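Local structure of EXOU (Pseudomonas aeruginosa, 4AKX) at residues Leu200-Ile212 with Val224-Val237. The protein is a cytotoxic type III secretion toxin, probably acting as a patatin-like phospholipase, that forms a complex with the chaperone SpcU. Sequence-based numbering, arbitrary orientation.
Sequences LRDETRKAVLGQI and VAAIASRLQSGSGV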
# COMPACT_ATOMS: atom_id res chain seq x y z
N LEU B 200 9.77 9.86 55.51
CA LEU B 200 9.46 8.53 55.00
C LEU B 200 10.23 7.44 55.74
O LEU B 200 9.66 6.41 56.11
CB LEU B 200 9.78 8.45 53.50
CG LEU B 200 8.75 8.90 52.46
CD1 LEU B 200 8.56 10.40 52.48
CD2 LEU B 200 9.21 8.44 51.08
N ARG B 201 11.53 7.66 55.96
CA ARG B 201 12.38 6.68 56.64
C ARG B 201 11.75 6.28 57.96
O ARG B 201 11.80 5.12 58.35
CB ARG B 201 13.80 7.21 56.87
CG ARG B 201 14.79 6.92 55.75
CD ARG B 201 16.20 6.72 56.27
NE ARG B 201 16.45 7.51 57.47
CZ ARG B 201 16.76 8.81 57.46
NH1 ARG B 201 16.88 9.46 56.31
NH2 ARG B 201 16.95 9.45 58.61
N ASP B 202 11.14 7.26 58.61
CA ASP B 202 10.59 7.06 59.93
C ASP B 202 9.16 6.50 59.90
O ASP B 202 8.85 5.52 60.58
CB ASP B 202 10.67 8.37 60.72
CG ASP B 202 12.10 8.95 60.75
OD1 ASP B 202 13.03 8.29 60.23
OD2 ASP B 202 12.28 10.07 61.29
N GLU B 203 8.31 7.11 59.07
CA GLU B 203 6.96 6.57 58.84
C GLU B 203 6.99 5.06 58.60
O GLU B 203 6.39 4.29 59.35
CB GLU B 203 6.28 7.30 57.67
CG GLU B 203 5.81 8.70 58.03
CD GLU B 203 4.98 8.73 59.31
OE1 GLU B 203 3.93 8.05 59.36
OE2 GLU B 203 5.38 9.43 60.27
N THR B 204 7.72 4.66 57.56
CA THR B 204 7.94 3.26 57.24
C THR B 204 8.48 2.45 58.44
O THR B 204 7.96 1.38 58.74
CB THR B 204 8.88 3.10 56.03
OG1 THR B 204 10.06 3.90 56.22
CG2 THR B 204 8.19 3.53 54.73
N ARG B 205 9.50 2.99 59.11
CA ARG B 205 10.18 2.29 60.20
C ARG B 205 9.24 2.10 61.40
O ARG B 205 9.34 1.10 62.13
CB ARG B 205 11.44 3.06 60.61
CG ARG B 205 12.70 2.23 60.86
CD ARG B 205 13.72 2.97 61.74
NE ARG B 205 13.80 4.43 61.51
CZ ARG B 205 14.64 5.03 60.67
NH1 ARG B 205 15.51 4.32 59.96
NH2 ARG B 205 14.62 6.35 60.52
N LYS B 206 8.31 3.04 61.60
CA LYS B 206 7.30 2.91 62.66
C LYS B 206 6.31 1.79 62.38
O LYS B 206 6.10 0.90 63.22
CB LYS B 206 6.56 4.22 62.90
CG LYS B 206 6.93 4.90 64.21
CD LYS B 206 6.33 6.30 64.34
CE LYS B 206 4.95 6.25 64.97
NZ LYS B 206 4.13 7.43 64.57
N ALA B 207 5.71 1.83 61.19
CA ALA B 207 4.73 0.83 60.78
C ALA B 207 5.30 -0.58 60.91
O ALA B 207 4.81 -1.36 61.73
CB ALA B 207 4.25 1.10 59.36
N VAL B 208 6.37 -0.85 60.17
CA VAL B 208 7.05 -2.17 60.17
C VAL B 208 7.42 -2.66 61.56
O VAL B 208 7.21 -3.83 61.89
CB VAL B 208 8.32 -2.18 59.29
CG1 VAL B 208 7.96 -2.07 57.81
CG2 VAL B 208 9.29 -1.07 59.69
N LEU B 209 7.98 -1.78 62.38
CA LEU B 209 8.37 -2.15 63.72
C LEU B 209 7.15 -2.37 64.60
O LEU B 209 7.18 -3.24 65.47
CB LEU B 209 9.34 -1.13 64.32
CG LEU B 209 10.76 -1.22 63.74
CD1 LEU B 209 11.52 0.08 64.00
CD2 LEU B 209 11.56 -2.43 64.23
N GLY B 210 6.07 -1.64 64.32
CA GLY B 210 4.82 -1.77 65.09
C GLY B 210 4.09 -3.08 64.87
O GLY B 210 3.63 -3.74 65.82
N GLN B 211 3.97 -3.45 63.60
CA GLN B 211 3.41 -4.74 63.19
C GLN B 211 4.20 -5.91 63.80
O GLN B 211 3.61 -6.81 64.40
CB GLN B 211 3.36 -4.85 61.66
CG GLN B 211 2.57 -3.74 60.97
CD GLN B 211 1.04 -3.90 61.06
OE1 GLN B 211 0.52 -4.69 61.86
NE2 GLN B 211 0.33 -3.15 60.23
N ILE B 212 5.53 -5.88 63.65
CA ILE B 212 6.42 -6.86 64.30
C ILE B 212 6.00 -7.20 65.73
O ILE B 212 6.01 -8.37 66.12
CB ILE B 212 7.91 -6.40 64.27
CG1 ILE B 212 8.62 -6.96 63.02
CG2 ILE B 212 8.66 -6.85 65.52
CD1 ILE B 212 9.78 -6.12 62.54
N VAL B 224 13.58 -12.26 61.25
CA VAL B 224 12.81 -11.08 61.61
C VAL B 224 13.56 -10.23 62.65
O VAL B 224 13.73 -9.02 62.47
CB VAL B 224 11.42 -11.46 62.17
CG1 VAL B 224 10.58 -10.22 62.44
CG2 VAL B 224 10.71 -12.41 61.21
N ALA B 225 14.01 -10.88 63.72
CA ALA B 225 14.73 -10.20 64.79
C ALA B 225 16.07 -9.64 64.30
O ALA B 225 16.65 -8.77 64.94
CB ALA B 225 14.93 -11.13 65.97
N ALA B 226 16.54 -10.16 63.17
CA ALA B 226 17.71 -9.60 62.49
C ALA B 226 17.32 -8.28 61.81
O ALA B 226 18.12 -7.33 61.79
CB ALA B 226 18.26 -10.58 61.47
N ILE B 227 16.10 -8.22 61.27
CA ILE B 227 15.63 -7.07 60.51
C ILE B 227 15.25 -5.89 61.40
O ILE B 227 15.46 -4.75 61.03
CB ILE B 227 14.45 -7.44 59.59
CG1 ILE B 227 14.96 -7.78 58.18
CG2 ILE B 227 13.46 -6.28 59.49
CD1 ILE B 227 14.09 -8.74 57.40
N ALA B 228 14.69 -6.18 62.57
CA ALA B 228 14.22 -5.13 63.47
C ALA B 228 15.34 -4.56 64.35
O ALA B 228 15.22 -3.48 64.92
CB ALA B 228 13.07 -5.64 64.33
N SER B 229 16.43 -5.31 64.46
CA SER B 229 17.63 -4.75 65.08
C SER B 229 18.38 -3.86 64.09
O SER B 229 19.02 -2.89 64.48
CB SER B 229 18.54 -5.85 65.66
OG SER B 229 18.20 -6.12 67.02
N ARG B 230 18.27 -4.16 62.80
CA ARG B 230 18.70 -3.22 61.78
C ARG B 230 17.87 -1.94 61.83
O ARG B 230 18.42 -0.84 61.93
CB ARG B 230 18.67 -3.85 60.38
CG ARG B 230 19.95 -4.58 60.01
CD ARG B 230 19.70 -5.72 59.02
NE ARG B 230 20.52 -6.90 59.34
CZ ARG B 230 20.27 -8.14 58.91
NH1 ARG B 230 19.19 -8.39 58.14
NH2 ARG B 230 21.07 -9.15 59.26
N LEU B 231 16.54 -2.09 61.83
CA LEU B 231 15.66 -0.93 61.76
C LEU B 231 15.86 0.03 62.94
O LEU B 231 15.99 1.24 62.73
CB LEU B 231 14.19 -1.35 61.60
CG LEU B 231 13.81 -2.06 60.28
CD1 LEU B 231 12.42 -2.67 60.32
CD2 LEU B 231 13.99 -1.18 59.04
N GLN B 232 15.95 -0.52 64.15
CA GLN B 232 16.16 0.27 65.36
C GLN B 232 17.53 0.95 65.43
O GLN B 232 17.67 1.99 66.08
CB GLN B 232 15.97 -0.61 66.57
CG GLN B 232 14.53 -0.85 66.95
CD GLN B 232 14.35 -2.17 67.68
OE1 GLN B 232 15.27 -2.64 68.34
NE2 GLN B 232 13.18 -2.79 67.54
N SER B 233 18.54 0.34 64.79
CA SER B 233 19.89 0.94 64.56
C SER B 233 19.93 2.22 63.71
O SER B 233 20.97 2.87 63.62
CB SER B 233 20.83 -0.08 63.91
OG SER B 233 21.15 -1.12 64.81
N GLY B 234 18.81 2.55 63.05
CA GLY B 234 18.70 3.79 62.29
C GLY B 234 18.54 3.55 60.81
O GLY B 234 18.32 4.49 60.05
N SER B 235 18.63 2.28 60.40
CA SER B 235 18.46 1.88 58.99
C SER B 235 17.01 2.01 58.50
O SER B 235 16.05 1.82 59.27
CB SER B 235 18.95 0.44 58.77
OG SER B 235 19.82 0.04 59.81
N GLY B 236 16.85 2.33 57.21
CA GLY B 236 15.53 2.40 56.59
C GLY B 236 15.03 1.04 56.12
O GLY B 236 15.81 0.09 56.00
N VAL B 237 13.73 0.94 55.86
CA VAL B 237 13.20 -0.29 55.30
C VAL B 237 13.57 -0.44 53.82
O VAL B 237 13.45 0.50 53.03
CB VAL B 237 11.68 -0.46 55.53
CG1 VAL B 237 11.27 0.19 56.85
CG2 VAL B 237 10.87 0.12 54.37
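V208 and L231 meet at nearly a right angle on the buried side of the contact, CG2 of V208 lying 3.6 Å from CD1 of L231. The same CG2 also touches CG1 of V237, and both methyls of V237 touch CB of T204. Branched side chains suit this layer, since each offers methyls to two neighbours at once; L242 of helix 239-246 also touches V208. T204 can sit here because its OG1, turned between the backbone N and carbonyl carbon (chi1 50°), bonds back to L200 O.

Further along helix 195-214, toward the start of its partner, L209 slides antiparallel past L231 and sets CD2 against CB of A228, 3.5 Å away, where the small alanine admits it. I212 lays CG1 against V224 CG1 and brings CD1 to the same CB, its longer branch spanning both. The motif is a roughly antiparallel helix pair, within the patatin-like phospholipase region, with axes 10.6 Å apart at an angle of 145°. Helix 222-232 is closed by a Schellman motif at G234, whose positive phi (115°) favours glycine, and the chain then turns back across helix 195-214.

On the more open side, R205 lays CG by CB of L231 (3.9 Å), and the bend at chi3 (-36°) turns the guanidinium toward the loop. Arginine suits the place: its methylenes pack while NH1 gives a weak hydrogen bond to S235 O (2.6 Å). NH2 forms a salt bridge with D202 OD1, though its hydrogen-bond geometry is also weak, while R201 O lies over one face. Nearby, exposed Q232 only brushes L209 CD2 with NE2.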